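Local coordinates for peptidase M16 inactive domain family protein (Pseudomonas fluorescens, PDB 3GWB) that is a member of the M16 peptidase family with an inactive peptidase domain, and may bind metal and have hydrolase activity, at residues T318-S323 with A418-A423; L150-L155 with S251-Q256. All blocks are in the same frame, centred on the assembly; numbering follows the deposited sequence.

Overall arrangement
Both contacts involve the mixed sheet that contains strands 414-419, 249-257 and 311-319, and their centres lie about 15 Å apart. Contact 2 is buried: helix 147-160 lies on one face of the sheet, over the middle strand of those three, and meets it through apolar side chains. Contact 1 lies at the surface, about 30 Å from the centre of the chain, where the segments following strands 311-319 and 414-419 meet beyond the strand ends. It is smaller, and small apolar groups there sit beside charged residues. The two are joined directly, since Ala418 O probably accepts a hydrogen bond from Ser251 N and the methyl groups of Ala418 and Ala151 pack together.

Contact 1. Residues T318-S323 with A418-A423; sequences TRAEMS and AGPTVA
The methyl group of Ala320 faces a notch formed by CG of the pyrrolidine ring of Pro420 and one branch of Val422. Its CB lies 3.6 Å from Pro420 CG and equally far, 3.6 Å, from Val422 CG2, so a single methyl carries the apolar part of the contact. CG is the atom of the proline ring that comes closest, with CD a little farther off at 4.0 Å from Ala320 CB. Val422 is turned with CG1 anti to its carbonyl carbon (chi1 -65°), which leaves CG2 as the branch facing the turn. That methyl also lies over the backbone after Ala320, 3.7 Å from Ala320 C and 3.9 Å from Glu321 N. Farther along, Glu321 CB approaches Ala423 O at 3.7 Å, a van der Waals contact. The carboxylate of Glu321 leads away from 418-423 and forms a salt bridge with Lys425, while a backbone hydrogen bond also links these two residues. The C-terminal tail is thus tied to the turn just beyond the packed methyls.

The turn is braced from within. Met322 N bonds to Arg319 O at 2.8 Å, and Ser323 OG reaches back to Ala320 O, also at 2.8 Å. The hydroxyl approaches with a C=O...O angle of 143° and lies 22° from the carbonyl plane, which probably limits rotation of the peptide that Val422 CG2 covers.

Strand 249-257 runs between strands 311-319 and 414-419, and both Ala320 and Pro420 touch its Thr250. The contact therefore bridges across the end of that middle strand, where 311-319 turns into helix 323-340 and the chain leaving 414-419 passes out along the surface.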
loop_
_atom_site.group_PDB
_atom_site.type_symbol
_atom_site.label_atom_id
_atom_site.label_comp_id
_atom_site.label_asym_id
_atom_site.label_seq_id
_atom_site.Cartn_x
_atom_site.Cartn_y
_atom_site.Cartn_z
ATOM N N THR A 318 4.722 15.099 17.654
ATOM C CA THR A 318 4.508 16.509 17.952
ATOM C C THR A 318 5.789 17.285 17.693
ATOM O O THR A 318 6.840 16.697 17.449
ATOM C CB THR A 318 4.132 16.728 19.434
ATOM O OG1 THR A 318 5.187 16.241 20.272
ATOM C CG2 THR A 318 2.845 15.996 19.779
ATOM N N ARG A 319 5.693 18.610 17.746
ATOM C CA ARG A 319 6.859 19.457 17.549
ATOM C C ARG A 319 7.816 19.130 18.693
ATOM O O ARG A 319 7.388 18.966 19.837
ATOM C CB ARG A 319 6.463 20.933 17.606
ATOM C CG ARG A 319 5.272 21.289 16.734
ATOM C CD ARG A 319 5.042 22.794 16.687
ATOM N NE ARG A 319 5.991 23.463 15.798
ATOM C CZ ARG A 319 6.032 23.280 14.481
ATOM N NH1 ARG A 319 5.175 22.448 13.897
ATOM N NH2 ARG A 319 6.929 23.925 13.744
ATOM N N ALA A 320 9.104 19.031 18.376
ATOM C CA ALA A 320 10.130 18.706 19.363
ATOM C C ALA A 320 10.061 19.573 20.618
ATOM O O ALA A 320 10.219 19.078 21.736
ATOM C CB ALA A 320 11.513 18.822 18.727
ATOM N N GLU A 321 9.823 20.865 20.429
ATOM C CA GLU A 321 9.751 21.801 21.542
ATOM C C GLU A 321 8.499 21.637 22.399
ATOM O O GLU A 321 8.399 22.231 23.470
ATOM C CB GLU A 321 9.830 23.239 21.024
ATOM C CG GLU A 321 8.915 23.517 19.848
ATOM C CD GLU A 321 8.813 24.996 19.523
ATOM O OE1 GLU A 321 9.865 25.670 19.478
ATOM O OE2 GLU A 321 7.679 25.481 19.304
HETATM N N MSE A 322 7.548 20.834 21.933
HETATM C CA MSE A 322 6.317 20.616 22.689
HETATM C C MSE A 322 6.218 19.197 23.261
HETATM O O MSE A 322 5.291 18.891 24.009
HETATM C CB MSE A 322 5.098 20.879 21.795
HETATM C CG MSE A 322 5.018 22.290 21.222
HETATM SE SE MSE A 322 4.686 23.577 22.461
HETATM C CE MSE A 322 6.317 24.067 22.877
ATOM N N SER A 323 7.183 18.348 22.915
ATOM C CA SER A 323 7.195 16.948 23.342
ATOM C C SER A 323 7.166 16.724 24.847
ATOM O O SER A 323 6.430 15.873 25.345
ATOM C CB SER A 323 8.418 16.242 22.762
ATOM O OG SER A 323 9.612 16.779 23.302
ATOM N N ALA A 418 11.609 9.363 20.406
ATOM C CA ALA A 418 12.694 9.487 19.444
ATOM C C ALA A 418 12.588 10.874 18.844
ATOM O O ALA A 418 11.577 11.226 18.231
ATOM C CB ALA A 418 12.569 8.428 18.351
ATOM N N GLY A 419 13.634 11.665 19.036
ATOM C CA GLY A 419 13.648 13.016 18.516
ATOM C C GLY A 419 14.872 13.742 19.035
ATOM O O GLY A 419 15.721 13.130 19.680
ATOM N N PRO A 420 14.993 15.047 18.771
ATOM C CA PRO A 420 16.140 15.836 19.230
ATOM C C PRO A 420 15.933 16.355 20.645
ATOM O O PRO A 420 14.793 16.484 21.103
ATOM C CB PRO A 420 16.175 16.975 18.230
ATOM C CG PRO A 420 14.711 17.250 18.055
ATOM C CD PRO A 420 14.122 15.857 17.902
ATOM N N THR A 421 17.030 16.662 21.330
ATOM C CA THR A 421 16.947 17.206 22.680
ATOM C C THR A 421 16.980 18.718 22.525
ATOM O O THR A 421 18.028 19.293 22.253
ATOM C CB THR A 421 18.130 16.744 23.549
ATOM O OG1 THR A 421 18.047 15.325 23.732
ATOM C CG2 THR A 421 18.092 17.418 24.914
ATOM N N VAL A 422 15.822 19.354 22.681
ATOM C CA VAL A 422 15.719 20.802 22.514
ATOM C C VAL A 422 14.984 21.505 23.649
ATOM O O VAL A 422 14.246 20.878 24.410
ATOM C CB VAL A 422 14.993 21.142 21.197
ATOM C CG1 VAL A 422 15.814 20.673 20.009
ATOM C CG2 VAL A 422 13.628 20.475 21.173
ATOM N N ALA A 423 15.186 22.817 23.744
ATOM C CA ALA A 423 14.545 23.629 24.772
ATOM C C ALA A 423 13.025 23.580 24.626
ATOM O O ALA A 423 12.493 23.713 23.522
ATOM C CB ALA A 423 15.037 25.069 24.675
#

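Contact 2. Residues L150-L155 with S251-Q256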
loop_
_atom_site.group_PDB
_atom_site.type_symbol
_atom_site.label_atom_id
_atom_site.label_comp_id
_atom_site.label_asym_id
_atom_site.label_seq_id
_atom_site.Cartn_x
_atom_site.Cartn_y
_atom_site.Cartn_z
ATOM N N LEU A 150 12.092 3.365 14.839
ATOM C CA LEU A 150 13.191 3.185 15.780
ATOM C C LEU A 150 12.692 3.158 17.220
ATOM O O LEU A 150 13.210 2.413 18.051
ATOM C CB LEU A 150 14.231 4.293 15.596
ATOM C CG LEU A 150 14.969 4.255 14.253
ATOM C CD1 LEU A 150 15.915 5.445 14.148
ATOM C CD2 LEU A 150 15.746 2.945 14.129
ATOM N N ALA A 151 11.680 3.969 17.513
ATOM C CA ALA A 151 11.112 4.009 18.856
ATOM C C ALA A 151 10.306 2.733 19.098
ATOM O O ALA A 151 10.328 2.165 20.186
ATOM C CB ALA A 151 10.218 5.232 19.012
ATOM N N SER A 152 9.593 2.290 18.071
ATOM C CA SER A 152 8.782 1.084 18.175
ATOM C C SER A 152 9.636 -0.157 18.454
ATOM O O SER A 152 9.330 -0.927 19.364
ATOM C CB SER A 152 7.980 0.882 16.890
ATOM O OG SER A 152 7.140 -0.253 16.996
ATOM N N LEU A 153 10.698 -0.349 17.673
ATOM C CA LEU A 153 11.579 -1.502 17.861
ATOM C C LEU A 153 12.123 -1.542 19.285
ATOM O O LEU A 153 12.133 -2.594 19.923
ATOM C CB LEU A 153 12.749 -1.460 16.870
ATOM C CG LEU A 153 12.401 -1.582 15.385
ATOM C CD1 LEU A 153 13.681 -1.622 14.569
ATOM C CD2 LEU A 153 11.582 -2.846 15.142
ATOM N N GLU A 154 12.577 -0.388 19.775
ATOM C CA GLU A 154 13.118 -0.279 21.128
ATOM C C GLU A 154 12.030 -0.515 22.176
ATOM O O GLU A 154 12.271 -1.171 23.187
ATOM C CB GLU A 154 13.742 1.107 21.334
ATOM C CG GLU A 154 14.173 1.432 22.766
ATOM C CD GLU A 154 15.251 0.501 23.296
ATOM O OE1 GLU A 154 16.050 -0.013 22.483
ATOM O OE2 GLU A 154 15.311 0.298 24.529
ATOM N N LEU A 155 10.837 0.022 21.932
ATOM C CA LEU A 155 9.730 -0.141 22.870
ATOM C C LEU A 155 9.356 -1.613 23.020
ATOM O O LEU A 155 9.105 -2.090 24.129
ATOM C CB LEU A 155 8.514 0.670 22.405
ATOM C CG LEU A 155 7.268 0.626 23.296
ATOM C CD1 LEU A 155 7.632 1.000 24.720
ATOM C CD2 LEU A 155 6.215 1.582 22.750
ATOM N N SER A 251 8.695 11.765 18.114
ATOM C CA SER A 251 7.801 10.623 18.172
ATOM C C SER A 251 7.682 10.147 19.610
ATOM O O SER A 251 8.691 9.906 20.272
ATOM C CB SER A 251 8.338 9.495 17.293
ATOM O OG SER A 251 7.760 8.255 17.657
ATOM N N LEU A 252 6.445 10.019 20.083
ATOM C CA LEU A 252 6.166 9.586 21.447
ATOM C C LEU A 252 5.394 8.271 21.449
ATOM O O LEU A 252 4.377 8.136 20.770
ATOM C CB LEU A 252 5.329 10.641 22.175
ATOM C CG LEU A 252 5.894 12.046 22.380
ATOM C CD1 LEU A 252 4.777 12.957 22.879
ATOM C CD2 LEU A 252 7.049 12.000 23.373
HETATM N N MSE A 253 5.871 7.307 22.226
HETATM C CA MSE A 253 5.202 6.018 22.320
HETATM C C MSE A 253 5.154 5.565 23.771
HETATM O O MSE A 253 6.168 5.575 24.469
HETATM C CB MSE A 253 5.940 4.973 21.484
HETATM C CG MSE A 253 6.077 5.331 20.021
HETATM SE SE MSE A 253 6.679 3.916 19.096
HETATM C CE MSE A 253 5.239 2.898 19.089
ATOM N N LEU A 254 3.965 5.186 24.222
ATOM C CA LEU A 254 3.775 4.710 25.585
ATOM C C LEU A 254 3.141 3.341 25.463
ATOM O O LEU A 254 2.332 3.110 24.567
ATOM C CB LEU A 254 2.844 5.634 26.374
ATOM C CG LEU A 254 3.236 7.105 26.513
ATOM C CD1 LEU A 254 2.944 7.838 25.213
ATOM C CD2 LEU A 254 2.445 7.736 27.653
ATOM N N ALA A 255 3.496 2.431 26.362
ATOM C CA ALA A 255 2.946 1.093 26.291
ATOM C C ALA A 255 3.188 0.267 27.539
ATOM O O ALA A 255 3.993 0.622 28.398
ATOM C CB ALA A 255 3.531 0.361 25.076
ATOM N N GLN A 256 2.463 -0.843 27.608
ATOM C CA GLN A 256 2.559 -1.808 28.688
ATOM C C GLN A 256 1.852 -3.034 28.158
ATOM O O GLN A 256 1.223 -2.972 27.098
ATOM C CB GLN A 256 1.879 -1.298 29.960
ATOM C CG GLN A 256 0.447 -0.826 29.805
ATOM C CD GLN A 256 -0.123 -0.330 31.128
ATOM O OE1 GLN A 256 -0.569 -1.122 31.967
ATOM N NE2 GLN A 256 -0.082 0.981 31.330
#
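Selenomethionine Met253 and Leu155 account for most of the buried surface, with Ala151 adding a smaller share. The Met253 chain leaves the strand toward the helix and bends at its last torsion (chi3 73°), laying SE and CE against the helix surface. SE rests on the backbone, 3.5 Å from Ser152 N, and lies 3.8 Å from Ala151 CB; CE reaches on to Leu155 CD2 at 4.0 Å. Leu155 extends from the next turn of the helix with CG anti to its own N (chi1 -179°). Its CD2 enters between two side chains on the same face of the strand, 3.6 Å from Met253 CB and 3.8 Å from Ala255 CB. At the other end, Ala151 CB comes within 4.1 Å of Ser251 OG.

The axes of 150-155 and 251-256 run in nearly the same direction, 22° apart and 9.0 Å at closest approach. Met313, Val414 and Val416 of the flanking strands also touch Leu155, making this a helix-on-sheet core. Carbon and selenium surfaces do nearly all the touching, so the helix is held to the sheet by shape and exclusion of water, while the strand's backbone hydrogen bonds serve its neighbours within the sheet.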